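Local coordinates for envelopment polyprotein (Bovine Schmallenberg virus BH80/Germany/2011, PDB 7A56) that probably drives fusion of the viral envelope with a host-cell membrane as a class II fusion glycoprotein, here a trimer in its postfusion form, at residues A[173-178]-A[290-295]; A[141-146]-A[151-156]; A[85-90]-A[336-341]; A[202-207]-A[224-229]. All blocks are in the same frame, centred on the assembly; numbering follows the deposited sequence.

Interaction 1. Residues A[173-178]-A[290-295]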
# COMPACT_ATOMS: atom_id res chain seq x y z
N GLY A 173 32.74 22.27 41.52
CA GLY A 173 33.42 21.76 40.34
C GLY A 173 32.53 20.93 39.45
O GLY A 173 31.33 20.74 39.69
N CYS A 174 33.15 20.39 38.40
CA CYS A 174 32.38 19.65 37.42
C CYS A 174 33.28 18.65 36.71
O CYS A 174 34.48 18.88 36.55
CB CYS A 174 31.74 20.62 36.42
SG CYS A 174 30.76 19.82 35.02
N LEU A 175 32.66 17.57 36.24
CA LEU A 175 33.33 16.62 35.35
C LEU A 175 32.40 16.44 34.17
O LEU A 175 31.22 16.11 34.36
CB LEU A 175 33.61 15.28 36.04
CG LEU A 175 34.23 14.12 35.26
CD1 LEU A 175 35.62 14.44 34.78
CD2 LEU A 175 34.27 12.87 36.12
N TYR A 176 32.90 16.71 32.96
CA TYR A 176 32.00 16.66 31.80
C TYR A 176 32.71 16.09 30.58
O TYR A 176 33.94 15.95 30.56
CB TYR A 176 31.44 18.08 31.48
CG TYR A 176 32.48 19.12 31.17
CD1 TYR A 176 33.05 19.91 32.18
CD2 TYR A 176 32.88 19.35 29.85
CE1 TYR A 176 34.01 20.87 31.88
CE2 TYR A 176 33.85 20.30 29.55
CZ TYR A 176 34.39 21.06 30.55
OH TYR A 176 35.33 22.00 30.20
N GLY A 177 31.93 15.75 29.56
CA GLY A 177 32.54 15.41 28.30
C GLY A 177 31.49 15.16 27.24
O GLY A 177 30.33 15.59 27.35
N SER A 178 31.94 14.47 26.18
CA SER A 178 31.06 14.14 25.04
C SER A 178 31.52 12.82 24.44
O SER A 178 32.65 12.36 24.66
CB SER A 178 31.07 15.26 24.00
OG SER A 178 32.40 15.62 23.68
N ASN A 290 44.42 13.25 42.31
CA ASN A 290 44.59 13.03 40.89
C ASN A 290 43.24 13.17 40.21
O ASN A 290 42.20 13.04 40.86
CB ASN A 290 45.18 11.67 40.61
CG ASN A 290 46.21 11.72 39.50
OD1 ASN A 290 45.86 11.84 38.32
ND2 ASN A 290 47.46 11.68 39.87
N ARG A 291 43.28 13.41 38.90
CA ARG A 291 42.05 13.53 38.12
C ARG A 291 41.20 12.28 38.28
O ARG A 291 41.73 11.18 38.46
CB ARG A 291 42.40 13.74 36.64
CG ARG A 291 42.73 15.18 36.33
CD ARG A 291 43.39 15.34 34.97
NE ARG A 291 43.66 16.76 34.71
CZ ARG A 291 44.58 17.49 35.35
NH1 ARG A 291 45.34 16.97 36.32
NH2 ARG A 291 44.74 18.78 35.04
N LYS A 292 39.87 12.47 38.27
CA LYS A 292 38.92 11.35 38.31
C LYS A 292 39.00 10.52 37.03
O LYS A 292 39.35 11.02 35.96
CB LYS A 292 37.48 11.88 38.50
CG LYS A 292 37.38 12.72 39.84
CD LYS A 292 36.41 13.94 39.66
CE LYS A 292 36.65 14.95 40.84
NZ LYS A 292 38.07 15.18 41.13
N ASP A 293 38.68 9.22 37.16
CA ASP A 293 38.51 8.34 35.98
C ASP A 293 37.06 8.35 35.54
O ASP A 293 36.17 8.08 36.35
CB ASP A 293 38.93 6.91 36.29
CG ASP A 293 40.35 6.79 36.79
OD1 ASP A 293 41.27 7.42 36.23
OD2 ASP A 293 40.56 6.06 37.78
N VAL A 294 36.84 8.57 34.23
CA VAL A 294 35.52 8.54 33.63
C VAL A 294 35.18 7.10 33.30
O VAL A 294 35.99 6.39 32.69
CB VAL A 294 35.51 9.42 32.37
CG1 VAL A 294 34.25 9.21 31.54
CG2 VAL A 294 35.64 10.91 32.80
N ILE A 295 34.01 6.64 33.76
CA ILE A 295 33.52 5.30 33.42
C ILE A 295 32.37 5.50 32.45
O ILE A 295 31.38 6.15 32.79
CB ILE A 295 33.09 4.49 34.65
CG1 ILE A 295 34.06 4.71 35.85
CG2 ILE A 295 32.87 2.96 34.25
CD1 ILE A 295 35.31 3.93 35.78
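The ammonium nitrogen NZ of Lys292 is gripped twice, by a salt bridge to Glu133 OE2 and by a hydrogen bond to the backbone oxygen of Cys162, while the root of the same side chain meets Leu175. Bends at chi2 (143°) and chi4 (44°) turn the chain toward those partners; its CB, at the root, touches Leu175 CD2 at 4.1 Å. Leu175 and Lys292 run past each other in opposite senses, the leucine methyl coming nearest the lysine at that CB. Leu175 projects from strand 172-183 with CG trans to its backbone nitrogen, which carries both methyls across to 290-295. CD1 meets Val294 CG2 at 4.0 Å, and CD2 approaches that same methyl at 4.1 Å, so the leucine fork straddles one branch of the valine. Phe282 touches both Leu175 and Val294, and Tyr284 touches Leu175 and Lys292; both belong to strand 281-285, the antiparallel neighbour of 293-296. No hydrogen bond joins the two segments directly. The chemistry is divided: methyl packing joins strand 172-183 to the 290-295 segment near one end of the elongated molecule, and the lysine charge is probably neutralised by Glu133 rather than buried against hydrocarbon.

Interaction 2. Residues A[141-146]-A[151-156]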
# COMPACT_ATOMS: atom_id res chain seq x y z
N SER A 141 27.80 25.91 30.43
CA SER A 141 26.55 25.89 29.60
C SER A 141 26.88 26.50 28.25
O SER A 141 27.29 27.66 28.19
CB SER A 141 25.39 26.69 30.21
OG SER A 141 25.15 26.41 31.57
N PRO A 142 26.79 25.73 27.18
CA PRO A 142 26.49 24.30 27.19
C PRO A 142 27.75 23.52 27.54
O PRO A 142 28.83 24.11 27.61
CB PRO A 142 26.11 24.03 25.75
CG PRO A 142 27.09 24.93 25.02
CD PRO A 142 27.11 26.19 25.82
N ILE A 143 27.60 22.21 27.73
CA ILE A 143 28.78 21.34 27.72
C ILE A 143 29.41 21.42 26.34
O ILE A 143 28.73 21.13 25.33
CB ILE A 143 28.36 19.89 28.05
CG1 ILE A 143 27.58 19.77 29.38
CG2 ILE A 143 29.55 18.92 27.92
CD1 ILE A 143 28.35 20.28 30.64
N PRO A 144 30.69 21.77 26.20
CA PRO A 144 31.28 21.83 24.85
C PRO A 144 31.31 20.47 24.15
O PRO A 144 31.60 19.43 24.74
CB PRO A 144 32.70 22.37 25.11
CG PRO A 144 32.97 22.09 26.48
CD PRO A 144 31.66 22.16 27.22
N HIS A 145 31.02 20.49 22.85
CA HIS A 145 31.02 19.23 22.12
C HIS A 145 31.06 19.50 20.62
O HIS A 145 30.64 20.57 20.15
CB HIS A 145 29.80 18.38 22.46
CG HIS A 145 28.49 19.05 22.18
ND1 HIS A 145 28.02 20.11 22.92
CD2 HIS A 145 27.52 18.76 21.27
CE1 HIS A 145 26.84 20.48 22.44
NE2 HIS A 145 26.51 19.67 21.46
N GLN A 146 31.57 18.52 19.89
CA GLN A 146 31.42 18.51 18.43
C GLN A 146 29.99 18.20 18.01
O GLN A 146 29.20 17.55 18.71
CB GLN A 146 32.37 17.48 17.83
CG GLN A 146 33.83 17.83 18.09
CD GLN A 146 34.74 16.62 18.08
OE1 GLN A 146 34.93 15.97 19.11
NE2 GLN A 146 35.30 16.30 16.91
N THR A 151 26.44 14.75 25.03
CA THR A 151 27.23 15.22 26.18
C THR A 151 26.86 14.49 27.47
O THR A 151 25.82 13.85 27.60
CB THR A 151 27.05 16.72 26.39
OG1 THR A 151 25.65 16.98 26.53
CG2 THR A 151 27.56 17.51 25.18
N PHE A 152 27.75 14.63 28.47
CA PHE A 152 27.44 14.12 29.79
C PHE A 152 28.17 15.00 30.80
O PHE A 152 29.19 15.61 30.48
CB PHE A 152 27.88 12.66 30.00
CG PHE A 152 29.29 12.36 29.51
CD1 PHE A 152 30.40 12.60 30.34
CD2 PHE A 152 29.49 11.79 28.24
CE1 PHE A 152 31.68 12.34 29.91
CE2 PHE A 152 30.79 11.51 27.79
CZ PHE A 152 31.89 11.80 28.65
N SER A 153 27.63 15.08 32.01
CA SER A 153 28.30 15.91 33.03
C SER A 153 27.78 15.54 34.41
O SER A 153 26.66 15.03 34.57
CB SER A 153 28.11 17.41 32.79
OG SER A 153 26.72 17.75 32.84
N LYS A 154 28.59 15.87 35.43
CA LYS A 154 28.15 15.79 36.82
C LYS A 154 28.68 17.00 37.57
O LYS A 154 29.89 17.29 37.52
CB LYS A 154 28.64 14.51 37.50
CG LYS A 154 27.72 13.29 37.22
CD LYS A 154 28.17 12.01 37.93
CE LYS A 154 27.23 10.82 37.57
NZ LYS A 154 25.93 10.90 38.30
N GLU A 155 27.76 17.73 38.22
CA GLU A 155 28.08 18.83 39.12
C GLU A 155 28.65 18.25 40.42
O GLU A 155 28.52 17.05 40.70
CB GLU A 155 26.83 19.64 39.49
CG GLU A 155 26.00 20.21 38.36
CD GLU A 155 26.61 21.40 37.67
OE1 GLU A 155 27.59 21.96 38.19
OE2 GLU A 155 26.05 21.83 36.61
N ARG A 156 29.25 19.13 41.20
CA ARG A 156 29.67 18.82 42.57
C ARG A 156 30.70 17.68 42.59
O ARG A 156 30.71 16.85 43.51
CB ARG A 156 28.45 18.45 43.44
CG ARG A 156 27.34 19.52 43.51
CD ARG A 156 25.99 18.91 43.95
NE ARG A 156 25.40 18.05 42.88
CZ ARG A 156 25.31 16.72 42.98
NH1 ARG A 156 25.73 16.12 44.09
NH2 ARG A 156 24.80 16.01 42.01
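Ile143, in the loop between strands 98-134 and 150-158, lies back over strand 150-158 and touches two of its residues with different branches. Its CG2 comes to 3.7 Å from Thr151 CB, whereas CD1 reaches further along the strand and sits 3.6 Å from Ser153 CB. A chi1 of -55° makes this split possible: it sends CG1, and CD1 beyond it, away from the carbonyl carbon, and leaves CG2 trans to the backbone nitrogen above Thr151. Tyr176 of strand 172-183 touches both Ile143 and Ser153. At His145 the loop meets Thr151 again, this time through the imidazole. Thr151 CG2 stands over one ring face in a CH-pi contact, 3.8 Å from the ring centroid and 29° off the normal; its closest ring atoms, CG and ND1 of His145, are each 3.5 Å away. The ring is held from its edge: His145 ND1 donates to Ile143 O over 2.7 Å, with an N-H...O angle of 158° and the acceptor close to the ring plane. That bond spans two residues of the same loop, so it fixes the ring's tilt while the methyl meets the face. Thr151 OG1 forms a weak hydrogen bond to Lys281 NZ of the third subunit, whose Asp283 forms a salt bridge with Arg156, placing the contact at a subunit interface. The contact is therefore apolar across the segments, with polarity used inside the loop: the histidine proton on ND1 ties the loop to itself and presents a flat surface to the threonine methyl.

Interaction 3. Residues A[85-90]-A[336-341]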
# COMPACT_ATOMS: atom_id res chain seq x y z
N LEU A 85 3.71 -14.97 -19.53
CA LEU A 85 2.48 -15.65 -19.98
C LEU A 85 2.21 -15.42 -21.46
O LEU A 85 2.47 -14.33 -21.98
CB LEU A 85 1.28 -15.12 -19.16
CG LEU A 85 -0.06 -15.90 -19.25
CD1 LEU A 85 0.07 -17.26 -18.68
CD2 LEU A 85 -1.09 -15.08 -18.41
N SER A 86 1.61 -16.42 -22.12
CA SER A 86 1.24 -16.21 -23.52
C SER A 86 -0.05 -16.96 -23.85
O SER A 86 -0.45 -17.91 -23.15
CB SER A 86 2.36 -16.62 -24.51
OG SER A 86 2.71 -17.99 -24.50
N ALA A 87 -0.70 -16.52 -24.95
CA ALA A 87 -1.98 -17.06 -25.43
C ALA A 87 -1.84 -17.39 -26.91
O ALA A 87 -1.11 -16.68 -27.62
CB ALA A 87 -3.14 -16.02 -25.29
N GLY A 88 -2.51 -18.44 -27.39
CA GLY A 88 -2.38 -18.85 -28.79
C GLY A 88 -3.63 -18.55 -29.59
O GLY A 88 -4.74 -18.66 -29.07
N ILE A 89 -3.44 -18.12 -30.84
CA ILE A 89 -4.53 -17.95 -31.81
C ILE A 89 -4.16 -18.73 -33.04
O ILE A 89 -3.14 -18.45 -33.66
CB ILE A 89 -4.82 -16.49 -32.19
CG1 ILE A 89 -5.12 -15.66 -30.94
CG2 ILE A 89 -6.01 -16.40 -33.22
CD1 ILE A 89 -6.55 -15.83 -30.44
N ASN A 90 -5.03 -19.66 -33.42
CA ASN A 90 -4.89 -20.39 -34.67
C ASN A 90 -5.66 -19.70 -35.81
O ASN A 90 -6.81 -19.27 -35.64
CB ASN A 90 -5.38 -21.82 -34.45
CG ASN A 90 -5.31 -22.65 -35.69
OD1 ASN A 90 -4.22 -22.88 -36.24
ND2 ASN A 90 -6.46 -23.16 -36.13
N ILE A 336 -3.85 -7.08 -20.91
CA ILE A 336 -3.52 -6.76 -22.30
C ILE A 336 -4.71 -7.15 -23.19
O ILE A 336 -5.06 -8.33 -23.29
CB ILE A 336 -2.23 -7.47 -22.78
CG1 ILE A 336 -1.02 -7.21 -21.82
CG2 ILE A 336 -1.85 -7.05 -24.26
CD1 ILE A 336 -0.68 -5.79 -21.65
N ASN A 337 -5.34 -6.16 -23.83
CA ASN A 337 -6.36 -6.43 -24.85
C ASN A 337 -5.70 -6.51 -26.20
O ASN A 337 -4.71 -5.82 -26.46
CB ASN A 337 -7.42 -5.32 -24.81
CG ASN A 337 -8.12 -5.26 -23.50
OD1 ASN A 337 -8.84 -6.19 -23.16
ND2 ASN A 337 -7.90 -4.21 -22.72
N TYR A 338 -6.25 -7.36 -27.10
CA TYR A 338 -5.68 -7.43 -28.43
C TYR A 338 -6.76 -7.80 -29.44
O TYR A 338 -7.72 -8.51 -29.11
CB TYR A 338 -4.54 -8.45 -28.54
CG TYR A 338 -4.87 -9.89 -28.07
CD1 TYR A 338 -5.39 -10.81 -28.97
CD2 TYR A 338 -4.64 -10.30 -26.76
CE1 TYR A 338 -5.67 -12.12 -28.59
CE2 TYR A 338 -4.90 -11.64 -26.34
CZ TYR A 338 -5.44 -12.54 -27.31
OH TYR A 338 -5.70 -13.87 -26.98
N LYS A 339 -6.56 -7.34 -30.66
CA LYS A 339 -7.45 -7.60 -31.78
C LYS A 339 -6.61 -7.87 -33.02
O LYS A 339 -5.66 -7.13 -33.32
CB LYS A 339 -8.41 -6.41 -31.98
CG LYS A 339 -9.50 -6.62 -33.14
CD LYS A 339 -10.13 -5.29 -33.48
CE LYS A 339 -11.24 -5.47 -34.66
NZ LYS A 339 -11.92 -4.15 -34.89
N ILE A 340 -6.98 -8.95 -33.73
CA ILE A 340 -6.27 -9.42 -34.92
C ILE A 340 -7.29 -9.50 -36.07
O ILE A 340 -8.37 -10.07 -35.88
CB ILE A 340 -5.64 -10.80 -34.68
CG1 ILE A 340 -4.56 -10.75 -33.58
CG2 ILE A 340 -5.09 -11.41 -36.01
CD1 ILE A 340 -4.42 -12.14 -32.89
N MET A 341 -6.97 -8.84 -37.18
CA MET A 341 -7.84 -8.75 -38.38
C MET A 341 -6.96 -8.93 -39.61
O MET A 341 -6.33 -7.96 -40.07
CB MET A 341 -8.54 -7.40 -38.40
CG MET A 341 -9.57 -7.20 -39.59
SD MET A 341 -10.74 -5.93 -39.03
CE MET A 341 -12.23 -6.47 -39.88
O HOH W 1 -6.36 -16.40 -27.39
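Tyr338, on strand 335-343, crosses to strand 86-92 with its hydroxyl leading. Its chi1 of 54° sets CG between the backbone nitrogen and carbonyl carbon, and the phenol then stands out from its own sheet. The OH lies 3.7 Å from Ala87 CB. Ile89 comes from the opposite direction and puts CD1 at the ring edge, near the ring plane, 4.2 Å from Tyr338 CE1. A water lies in the ring plane, beyond the hydroxyl, 2.6 Å from Tyr338 OH, and donates to Gly88 O over 3.2 Å, so a buried hydroxyl and a backbone carbonyl share one bridge. Two residues on, Ile340 slides past Ile89 and brings its CD1 to 4.1 Å from Ile89 CG1, extending the apolar layer along the strand. Ile102 and Ile104 of strand 98-134 touch Ile340 and Tyr338 respectively, and Leu228 lies beside Tyr338. The strand axes approach to 10.8 Å and run in nearly the same direction, 17° apart, with no direct hydrogen bond between them. Side chains and one water bridge the interval, as in the face-to-face packing of two sheets in a beta sandwich, consistent with the central beta-rich domain of class II fusion proteins.

Interaction 4. Residues A[202-207]-A[224-229]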
# COMPACT_ATOMS: atom_id res chain seq x y z
N VAL A 202 5.40 -6.54 -24.58
CA VAL A 202 4.51 -7.56 -25.15
C VAL A 202 4.95 -7.84 -26.57
O VAL A 202 5.50 -6.96 -27.24
CB VAL A 202 3.03 -7.12 -25.13
CG1 VAL A 202 2.58 -6.83 -23.70
CG2 VAL A 202 2.82 -5.94 -26.05
N CYS A 203 4.79 -9.10 -27.01
CA CYS A 203 5.29 -9.52 -28.31
C CYS A 203 4.18 -10.21 -29.09
O CYS A 203 3.30 -10.86 -28.53
CB CYS A 203 6.47 -10.53 -28.25
SG CYS A 203 7.90 -9.89 -27.29
N ILE A 204 4.24 -10.04 -30.41
CA ILE A 204 3.53 -10.91 -31.35
C ILE A 204 4.51 -11.99 -31.76
O ILE A 204 5.52 -11.72 -32.41
CB ILE A 204 3.06 -10.13 -32.59
CG1 ILE A 204 2.23 -8.92 -32.20
CG2 ILE A 204 2.20 -11.05 -33.57
CD1 ILE A 204 0.95 -9.28 -31.46
N THR A 205 4.19 -13.24 -31.43
CA THR A 205 5.13 -14.32 -31.70
C THR A 205 4.57 -15.19 -32.83
O THR A 205 3.46 -15.74 -32.74
CB THR A 205 5.38 -15.11 -30.42
OG1 THR A 205 6.09 -14.25 -29.51
CG2 THR A 205 6.22 -16.40 -30.65
N MET A 206 5.31 -15.23 -33.93
CA MET A 206 5.01 -16.09 -35.06
C MET A 206 6.18 -17.05 -35.20
O MET A 206 7.16 -16.99 -34.43
CB MET A 206 4.73 -15.27 -36.33
CG MET A 206 3.32 -14.54 -36.30
SD MET A 206 3.00 -13.86 -37.96
CE MET A 206 4.36 -12.63 -37.92
N ALA A 207 6.07 -17.98 -36.12
CA ALA A 207 7.08 -19.03 -36.24
C ALA A 207 8.49 -18.45 -36.37
O ALA A 207 8.78 -17.66 -37.28
CB ALA A 207 6.75 -19.91 -37.45
N ASP A 224 -1.85 -2.08 -38.70
CA ASP A 224 -3.06 -2.23 -39.52
C ASP A 224 -3.83 -3.48 -39.13
O ASP A 224 -5.05 -3.44 -38.99
CB ASP A 224 -2.70 -2.25 -41.01
CG ASP A 224 -2.12 -0.94 -41.47
OD1 ASP A 224 -2.48 0.11 -40.88
OD2 ASP A 224 -1.30 -0.94 -42.38
N ARG A 225 -3.13 -4.60 -38.95
CA ARG A 225 -3.79 -5.87 -38.66
C ARG A 225 -3.97 -6.16 -37.17
O ARG A 225 -4.92 -6.89 -36.79
CB ARG A 225 -2.96 -7.00 -39.28
CG ARG A 225 -2.97 -6.95 -40.82
CD ARG A 225 -1.78 -7.73 -41.37
NE ARG A 225 -1.83 -7.71 -42.82
CZ ARG A 225 -1.42 -6.69 -43.57
NH1 ARG A 225 -0.89 -5.63 -43.00
NH2 ARG A 225 -1.54 -6.76 -44.91
N ILE A 226 -3.07 -5.66 -36.31
CA ILE A 226 -3.09 -6.07 -34.90
C ILE A 226 -3.00 -4.85 -34.00
O ILE A 226 -2.14 -3.97 -34.19
CB ILE A 226 -1.95 -7.06 -34.57
CG1 ILE A 226 -2.02 -8.30 -35.50
CG2 ILE A 226 -1.98 -7.39 -33.03
CD1 ILE A 226 -0.73 -9.14 -35.38
N GLN A 227 -3.94 -4.75 -33.07
CA GLN A 227 -3.86 -3.69 -32.07
C GLN A 227 -3.78 -4.31 -30.68
O GLN A 227 -4.42 -5.33 -30.40
CB GLN A 227 -5.09 -2.75 -32.17
CG GLN A 227 -5.19 -1.99 -33.49
CD GLN A 227 -6.02 -2.69 -34.40
OE1 GLN A 227 -7.15 -3.08 -34.05
NE2 GLN A 227 -5.50 -2.90 -35.64
N LEU A 228 -3.01 -3.67 -29.78
CA LEU A 228 -2.96 -4.14 -28.41
C LEU A 228 -2.96 -2.93 -27.48
O LEU A 228 -2.51 -1.84 -27.85
CB LEU A 228 -1.69 -4.98 -28.11
CG LEU A 228 -1.31 -6.16 -29.03
CD1 LEU A 228 -0.34 -5.60 -30.05
CD2 LEU A 228 -0.69 -7.31 -28.23
N ASP A 229 -3.54 -3.09 -26.28
CA ASP A 229 -3.40 -2.03 -25.25
C ASP A 229 -3.24 -2.67 -23.88
O ASP A 229 -3.64 -3.83 -23.65
CB ASP A 229 -4.57 -1.01 -25.26
CG ASP A 229 -5.92 -1.58 -24.77
OD1 ASP A 229 -6.05 -1.98 -23.60
OD2 ASP A 229 -6.91 -1.61 -25.57
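Ile204 extends from strand 197-206 so that its two branches overlap Ile226 of strand 226-231 end on. Ile204 CD1 meets Ile226 CG2 at 3.8 Å, and the exchange is reciprocated by Ile204 CG2 and Ile226 CD1, 3.9 Å apart. In both residues CG2 is trans to the backbone nitrogen, yet chi2 differs, -62° in Ile204 and 168° in Ile226; the first chain is folded and the second extended, which lets each ethyl end find the other's methyl branch. The same Ile204 CD1 is also met by Leu228: it lies 4.1 Å from Leu228 CD1 and equally far from Leu228 CD2, the leucine fork facing it with both prongs. One isoleucine tip is thus shared by two residues at alternate positions (i and i+2) of the opposing strand. Val202, two positions earlier, adds a looser touch, with its CG2 4.4 Å from Leu228 CD2. All four residues are buried, and only apolar carbon meets across the interval. Beyond the two strands, Ile102 and Ile104 of strand 98-134 pack against Ile204, Leu38 of helix 23-40 covers it as well, and Ile340 lies against Ile226. Behind the packing face, Cys203 is cross-linked to Cys212 on the adjacent strand. The axes of the short strand segments are 9.7 Å apart at their closest and run roughly antiparallel, at 155°. The two strands belong to different sheets, strand 226-231 pairing with 335-343 and strand 197-206 with 98-134 and 209-214; the contact forms part of the apolar layer between them, consistent with the beta-sandwich domain of class II fusion proteins.

How the interactions relate
From the N terminus, segment 85-90 opens the longest loop, which interaction 3 closes only at 336-341. Within it, interaction 2 closes first, a short loop from 141-146 to 151-156. Segment 173-178 then opens interaction 1, and before this shuts at 290-295, interaction 4 opens and closes between 202-207 and 224-229. Interaction 2 thus precedes interaction 1 in series, interaction 4 lies within interaction 1, and none cross. Spatially they form two groups about 73 to 79 Å apart between centres: interaction 1 uses strand 172-183 and interaction 2 its neighbour 150-158, joined through that pairing at one end, while interactions 3 and 4 join neighbouring strands 226-231 and 335-343 to the facing strands of the sandwich.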